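PDB 1XV5: DNA alpha-glucosyltransferase, which is a phage T4 glucosyltransferase of the GT-B fold, built from two domains that each carry a parallel beta-sheet flanked by helices. Local coordinates for residues L62-V73 / A92-N103. Sequence-based numbering, arbitrary orientation.
Sequences LAKEYDKALKLV and ATINNYKKLLDN
Helix 66-73 and helix 92-103 run in roughly the same direction, their axes 10.2 Å apart at closest approach and crossing at -34°, while the turn 62-65 folds against the start of the second helix. The two helices, from successive beta-alpha-beta crossovers of the seven-stranded parallel sheet in the N-terminal, Rossmann-like GT-B domain, illustrate reciprocal knobs-into-holes packing. Leu100 is one knob, set among Tyr66, Ala69, Leu70 and Val73: its CD1 meets Ala69 CB at 3.9 Å and also Leu62 CD2, whereas CD2 presses on the backbone at Leu70 CA, a tight 3.4 Å. Tyr66 is the reciprocal knob among Asn96, Lys99, Leu100 and Asn103. With CG anti to the backbone N (chi1 172°), its ring reaches across and receives Lys99 over one face, NZ standing 4.3 Å from the ring centroid in a cation-pi contact almost along the normal; Leu70 CB borders the opposite face. At the turn itself, Asn96 ND2 donates to Leu62 O (2.7 Å), a bent bond tilted out of the carbonyl plane, and Ala63 CB packs on Ala92 CB at 3.5 Å. Thr93 OG1 and the backbone N of Leu62 and Ala63 all bond to the Asp42 carboxylate. Beneath the pair, Phe7 of strand 3-8 touches Leu62, Val73, Tyr97 and Leu100, Val60 of strand 58-60 touches Ala69, and Leu79 and Ile81 of strand 78-83 meet Val73 and Tyr97 respectively.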
loop_
_atom_site.group_PDB
_atom_site.type_symbol
_atom_site.label_atom_id
_atom_site.label_comp_id
_atom_site.label_asym_id
_atom_site.label_seq_id
_atom_site.Cartn_x
_atom_site.Cartn_y
_atom_site.Cartn_z
ATOM N N LEU A 62 -15.998 18.752 3.189
ATOM C CA LEU A 62 -16.504 18.641 4.548
ATOM C C LEU A 62 -16.767 19.993 5.196
ATOM O O LEU A 62 -17.781 20.178 5.866
ATOM C CB LEU A 62 -15.524 17.839 5.412
ATOM C CG LEU A 62 -15.301 16.374 5.022
ATOM C CD1 LEU A 62 -14.282 15.751 5.964
ATOM C CD2 LEU A 62 -16.612 15.611 5.083
ATOM N N ALA A 63 -15.853 20.933 4.991
ATOM C CA ALA A 63 -15.985 22.260 5.576
ATOM C C ALA A 63 -17.149 23.080 5.027
ATOM O O ALA A 63 -17.592 24.031 5.672
ATOM C CB ALA A 63 -14.686 23.033 5.393
ATOM N N LYS A 64 -17.660 22.716 3.853
ATOM C CA LYS A 64 -18.745 23.485 3.252
ATOM C C LYS A 64 -19.933 22.681 2.736
ATOM O O LYS A 64 -20.945 23.257 2.333
ATOM C CB LYS A 64 -18.187 24.337 2.114
ATOM C CG LYS A 64 -17.006 25.196 2.527
ATOM C CD LYS A 64 -16.487 26.009 1.363
ATOM C CE LYS A 64 -15.328 26.898 1.778
ATOM N NZ LYS A 64 -14.843 27.731 0.644
ATOM N N GLU A 65 -19.817 21.359 2.746
ATOM C CA GLU A 65 -20.899 20.510 2.264
ATOM C C GLU A 65 -21.284 19.442 3.278
ATOM O O GLU A 65 -21.458 18.275 2.929
ATOM C CB GLU A 65 -20.494 19.856 0.941
ATOM C CG GLU A 65 -20.478 20.815 -0.240
ATOM C CD GLU A 65 -19.895 20.196 -1.498
ATOM O OE1 GLU A 65 -20.155 20.730 -2.599
ATOM O OE2 GLU A 65 -19.168 19.186 -1.391
ATOM N N TYR A 66 -21.426 19.849 4.536
ATOM C CA TYR A 66 -21.787 18.918 5.596
ATOM C C TYR A 66 -23.056 18.130 5.282
ATOM O O TYR A 66 -23.097 16.911 5.456
ATOM C CB TYR A 66 -21.960 19.659 6.926
ATOM C CG TYR A 66 -22.518 18.780 8.022
ATOM C CD1 TYR A 66 -23.889 18.741 8.283
ATOM C CD2 TYR A 66 -21.685 17.935 8.754
ATOM C CE1 TYR A 66 -24.415 17.879 9.243
ATOM C CE2 TYR A 66 -22.199 17.069 9.713
ATOM C CZ TYR A 66 -23.565 17.046 9.952
ATOM O OH TYR A 66 -24.073 16.186 10.897
ATOM N N ASP A 67 -24.090 18.830 4.828
ATOM C CA ASP A 67 -25.355 18.184 4.499
ATOM C C ASP A 67 -25.160 17.083 3.467
ATOM O O ASP A 67 -25.677 15.976 3.619
ATOM C CB ASP A 67 -26.349 19.221 3.972
ATOM C CG ASP A 67 -26.882 20.124 5.066
ATOM O OD1 ASP A 67 -26.072 20.642 5.863
ATOM O OD2 ASP A 67 -28.113 20.321 5.127
ATOM N N LYS A 68 -24.415 17.396 2.415
ATOM C CA LYS A 68 -24.147 16.430 1.360
ATOM C C LYS A 68 -23.415 15.227 1.950
ATOM O O LYS A 68 -23.788 14.078 1.707
ATOM C CB LYS A 68 -23.298 17.082 0.263
ATOM C CG LYS A 68 -22.902 16.154 -0.875
ATOM C CD LYS A 68 -22.037 16.882 -1.897
ATOM C CE LYS A 68 -21.498 15.932 -2.956
ATOM N NZ LYS A 68 -22.584 15.240 -3.700
ATOM N N ALA A 69 -22.380 15.502 2.739
ATOM C CA ALA A 69 -21.585 14.450 3.364
ATOM C C ALA A 69 -22.426 13.547 4.263
ATOM O O ALA A 69 -22.322 12.321 4.195
ATOM C CB ALA A 69 -20.448 15.067 4.165
ATOM N N LEU A 70 -23.263 14.152 5.099
ATOM C CA LEU A 70 -24.109 13.387 6.010
ATOM C C LEU A 70 -25.069 12.461 5.274
ATOM O O LEU A 70 -25.215 11.294 5.638
ATOM C CB LEU A 70 -24.907 14.332 6.911
ATOM C CG LEU A 70 -25.807 13.652 7.947
ATOM C CD1 LEU A 70 -24.950 12.862 8.925
ATOM C CD2 LEU A 70 -26.625 14.701 8.685
ATOM N N LYS A 71 -25.726 12.980 4.243
ATOM C CA LYS A 71 -26.668 12.180 3.473
ATOM C C LYS A 71 -25.966 10.970 2.860
ATOM O O LYS A 71 -26.519 9.872 2.822
ATOM C CB LYS A 71 -27.302 13.021 2.364
ATOM C CG LYS A 71 -28.323 12.261 1.531
ATOM C CD LYS A 71 -28.880 13.117 0.405
ATOM C CE LYS A 71 -29.861 12.321 -0.443
ATOM N NZ LYS A 71 -29.231 11.082 -0.990
ATOM N N LEU A 72 -24.741 11.179 2.390
ATOM C CA LEU A 72 -23.964 10.106 1.779
ATOM C C LEU A 72 -23.616 8.992 2.763
ATOM O O LEU A 72 -23.868 7.819 2.491
ATOM C CB LEU A 72 -22.675 10.670 1.170
ATOM C CG LEU A 72 -22.819 11.484 -0.119
ATOM C CD1 LEU A 72 -21.502 12.169 -0.452
ATOM C CD2 LEU A 72 -23.247 10.567 -1.251
ATOM N N VAL A 73 -23.045 9.357 3.907
ATOM C CA VAL A 73 -22.654 8.365 4.904
ATOM C C VAL A 73 -23.826 7.641 5.568
ATOM O O VAL A 73 -23.665 6.519 6.048
ATOM C CB VAL A 73 -21.765 8.993 5.999
ATOM C CG1 VAL A 73 -20.474 9.511 5.381
ATOM C CG2 VAL A 73 -22.510 10.119 6.702
ATOM N N ALA A 92 -13.212 24.120 10.221
ATOM C CA ALA A 92 -14.498 23.701 9.677
ATOM C C ALA A 92 -14.455 22.260 9.172
ATOM O O ALA A 92 -15.409 21.501 9.341
ATOM C CB ALA A 92 -14.917 24.636 8.551
ATOM N N THR A 93 -13.342 21.887 8.555
ATOM C CA THR A 93 -13.189 20.540 8.025
ATOM C C THR A 93 -13.253 19.481 9.120
ATOM O O THR A 93 -14.071 18.564 9.057
ATOM C CB THR A 93 -11.857 20.401 7.267
ATOM O OG1 THR A 93 -11.883 21.246 6.111
ATOM C CG2 THR A 93 -11.631 18.954 6.835
ATOM N N ILE A 94 -12.395 19.613 10.125
ATOM C CA ILE A 94 -12.360 18.655 11.223
ATOM C C ILE A 94 -13.610 18.730 12.098
ATOM O O ILE A 94 -14.104 17.708 12.572
ATOM C CB ILE A 94 -11.101 18.861 12.098
ATOM C CG1 ILE A 94 -11.090 17.853 13.249
ATOM C CG2 ILE A 94 -11.058 20.286 12.627
ATOM C CD1 ILE A 94 -11.100 16.402 12.798
ATOM N N ASN A 95 -14.125 19.937 12.311
ATOM C CA ASN A 95 -15.326 20.101 13.122
ATOM C C ASN A 95 -16.513 19.394 12.473
ATOM O O ASN A 95 -17.264 18.679 13.140
ATOM C CB ASN A 95 -15.641 21.588 13.310
ATOM C CG ASN A 95 -14.636 22.289 14.208
ATOM O OD1 ASN A 95 -14.636 23.518 14.320
ATOM N ND2 ASN A 95 -13.779 21.512 14.862
ATOM N N ASN A 96 -16.683 19.587 11.169
ATOM C CA ASN A 96 -17.785 18.943 10.470
ATOM C C ASN A 96 -17.574 17.437 10.386
ATOM O O ASN A 96 -18.537 16.679 10.303
ATOM C CB ASN A 96 -17.968 19.534 9.069
ATOM C CG ASN A 96 -18.582 20.922 9.101
ATOM O OD1 ASN A 96 -19.246 21.290 10.068
ATOM N ND2 ASN A 96 -18.379 21.691 8.038
ATOM N N TYR A 97 -16.316 17.001 10.404
ATOM C CA TYR A 97 -16.044 15.572 10.355
ATOM C C TYR A 97 -16.484 14.957 11.677
ATOM O O TYR A 97 -17.107 13.897 11.705
ATOM C CB TYR A 97 -14.556 15.294 10.120
ATOM C CG TYR A 97 -14.212 13.828 10.261
ATOM C CD1 TYR A 97 -13.528 13.356 11.379
ATOM C CD2 TYR A 97 -14.630 12.901 9.307
ATOM C CE1 TYR A 97 -13.272 11.995 11.548
ATOM C CE2 TYR A 97 -14.384 11.535 9.469
ATOM C CZ TYR A 97 -13.706 11.092 10.593
ATOM O OH TYR A 97 -13.482 9.746 10.775
ATOM N N LYS A 98 -16.166 15.634 12.775
ATOM C CA LYS A 98 -16.551 15.146 14.091
ATOM C C LYS A 98 -18.071 15.146 14.220
ATOM O O LYS A 98 -18.641 14.254 14.849
ATOM C CB LYS A 98 -15.934 16.012 15.192
ATOM C CG LYS A 98 -14.420 15.908 15.283
ATOM C CD LYS A 98 -13.885 16.657 16.494
ATOM C CE LYS A 98 -12.376 16.507 16.611
ATOM N NZ LYS A 98 -11.835 17.174 17.830
ATOM N N LYS A 99 -18.723 16.141 13.623
ATOM C CA LYS A 99 -20.179 16.224 13.677
ATOM C C LYS A 99 -20.766 15.050 12.904
ATOM O O LYS A 99 -21.782 14.472 13.302
ATOM C CB LYS A 99 -20.684 17.538 13.069
ATOM C CG LYS A 99 -22.165 17.772 13.332
ATOM C CD LYS A 99 -22.769 18.855 12.453
ATOM C CE LYS A 99 -22.128 20.207 12.651
ATOM N NZ LYS A 99 -22.772 21.206 11.748
ATOM N N LEU A 100 -20.124 14.704 11.793
ATOM C CA LEU A 100 -20.573 13.583 10.975
ATOM C C LEU A 100 -20.605 12.307 11.802
ATOM O O LEU A 100 -21.590 11.569 11.784
ATOM C CB LEU A 100 -19.635 13.373 9.785
ATOM C CG LEU A 100 -19.956 14.062 8.463
ATOM C CD1 LEU A 100 -18.871 13.722 7.447
ATOM C CD2 LEU A 100 -21.316 13.599 7.957
ATOM N N LEU A 101 -19.516 12.051 12.520
ATOM C CA LEU A 101 -19.407 10.862 13.356
ATOM C C LEU A 101 -20.541 10.794 14.373
ATOM O O LEU A 101 -21.160 9.747 14.554
ATOM C CB LEU A 101 -18.064 10.853 14.086
ATOM C CG LEU A 101 -16.809 10.750 13.215
ATOM C CD1 LEU A 101 -15.580 10.852 14.094
ATOM C CD2 LEU A 101 -16.808 9.436 12.447
ATOM N N ASP A 102 -20.808 11.917 15.033
ATOM C CA ASP A 102 -21.864 11.988 16.037
ATOM C C ASP A 102 -23.261 11.814 15.453
ATOM O O ASP A 102 -24.169 11.351 16.143
ATOM C CB ASP A 102 -21.807 13.330 16.776
ATOM C CG ASP A 102 -20.674 13.403 17.781
ATOM O OD1 ASP A 102 -20.483 14.485 18.378
ATOM O OD2 ASP A 102 -19.978 12.384 17.981
ATOM N N ASN A 103 -23.437 12.177 14.187
ATOM C CA ASN A 103 -24.749 12.077 13.563
ATOM C C ASN A 103 -24.983 10.916 12.606
ATOM O O ASN A 103 -26.015 10.863 11.938
ATOM C CB ASN A 103 -25.096 13.394 12.869
ATOM C CG ASN A 103 -25.315 14.523 13.854
ATOM O OD1 ASN A 103 -24.363 15.081 14.402
ATOM N ND2 ASN A 103 -26.575 14.850 14.102
#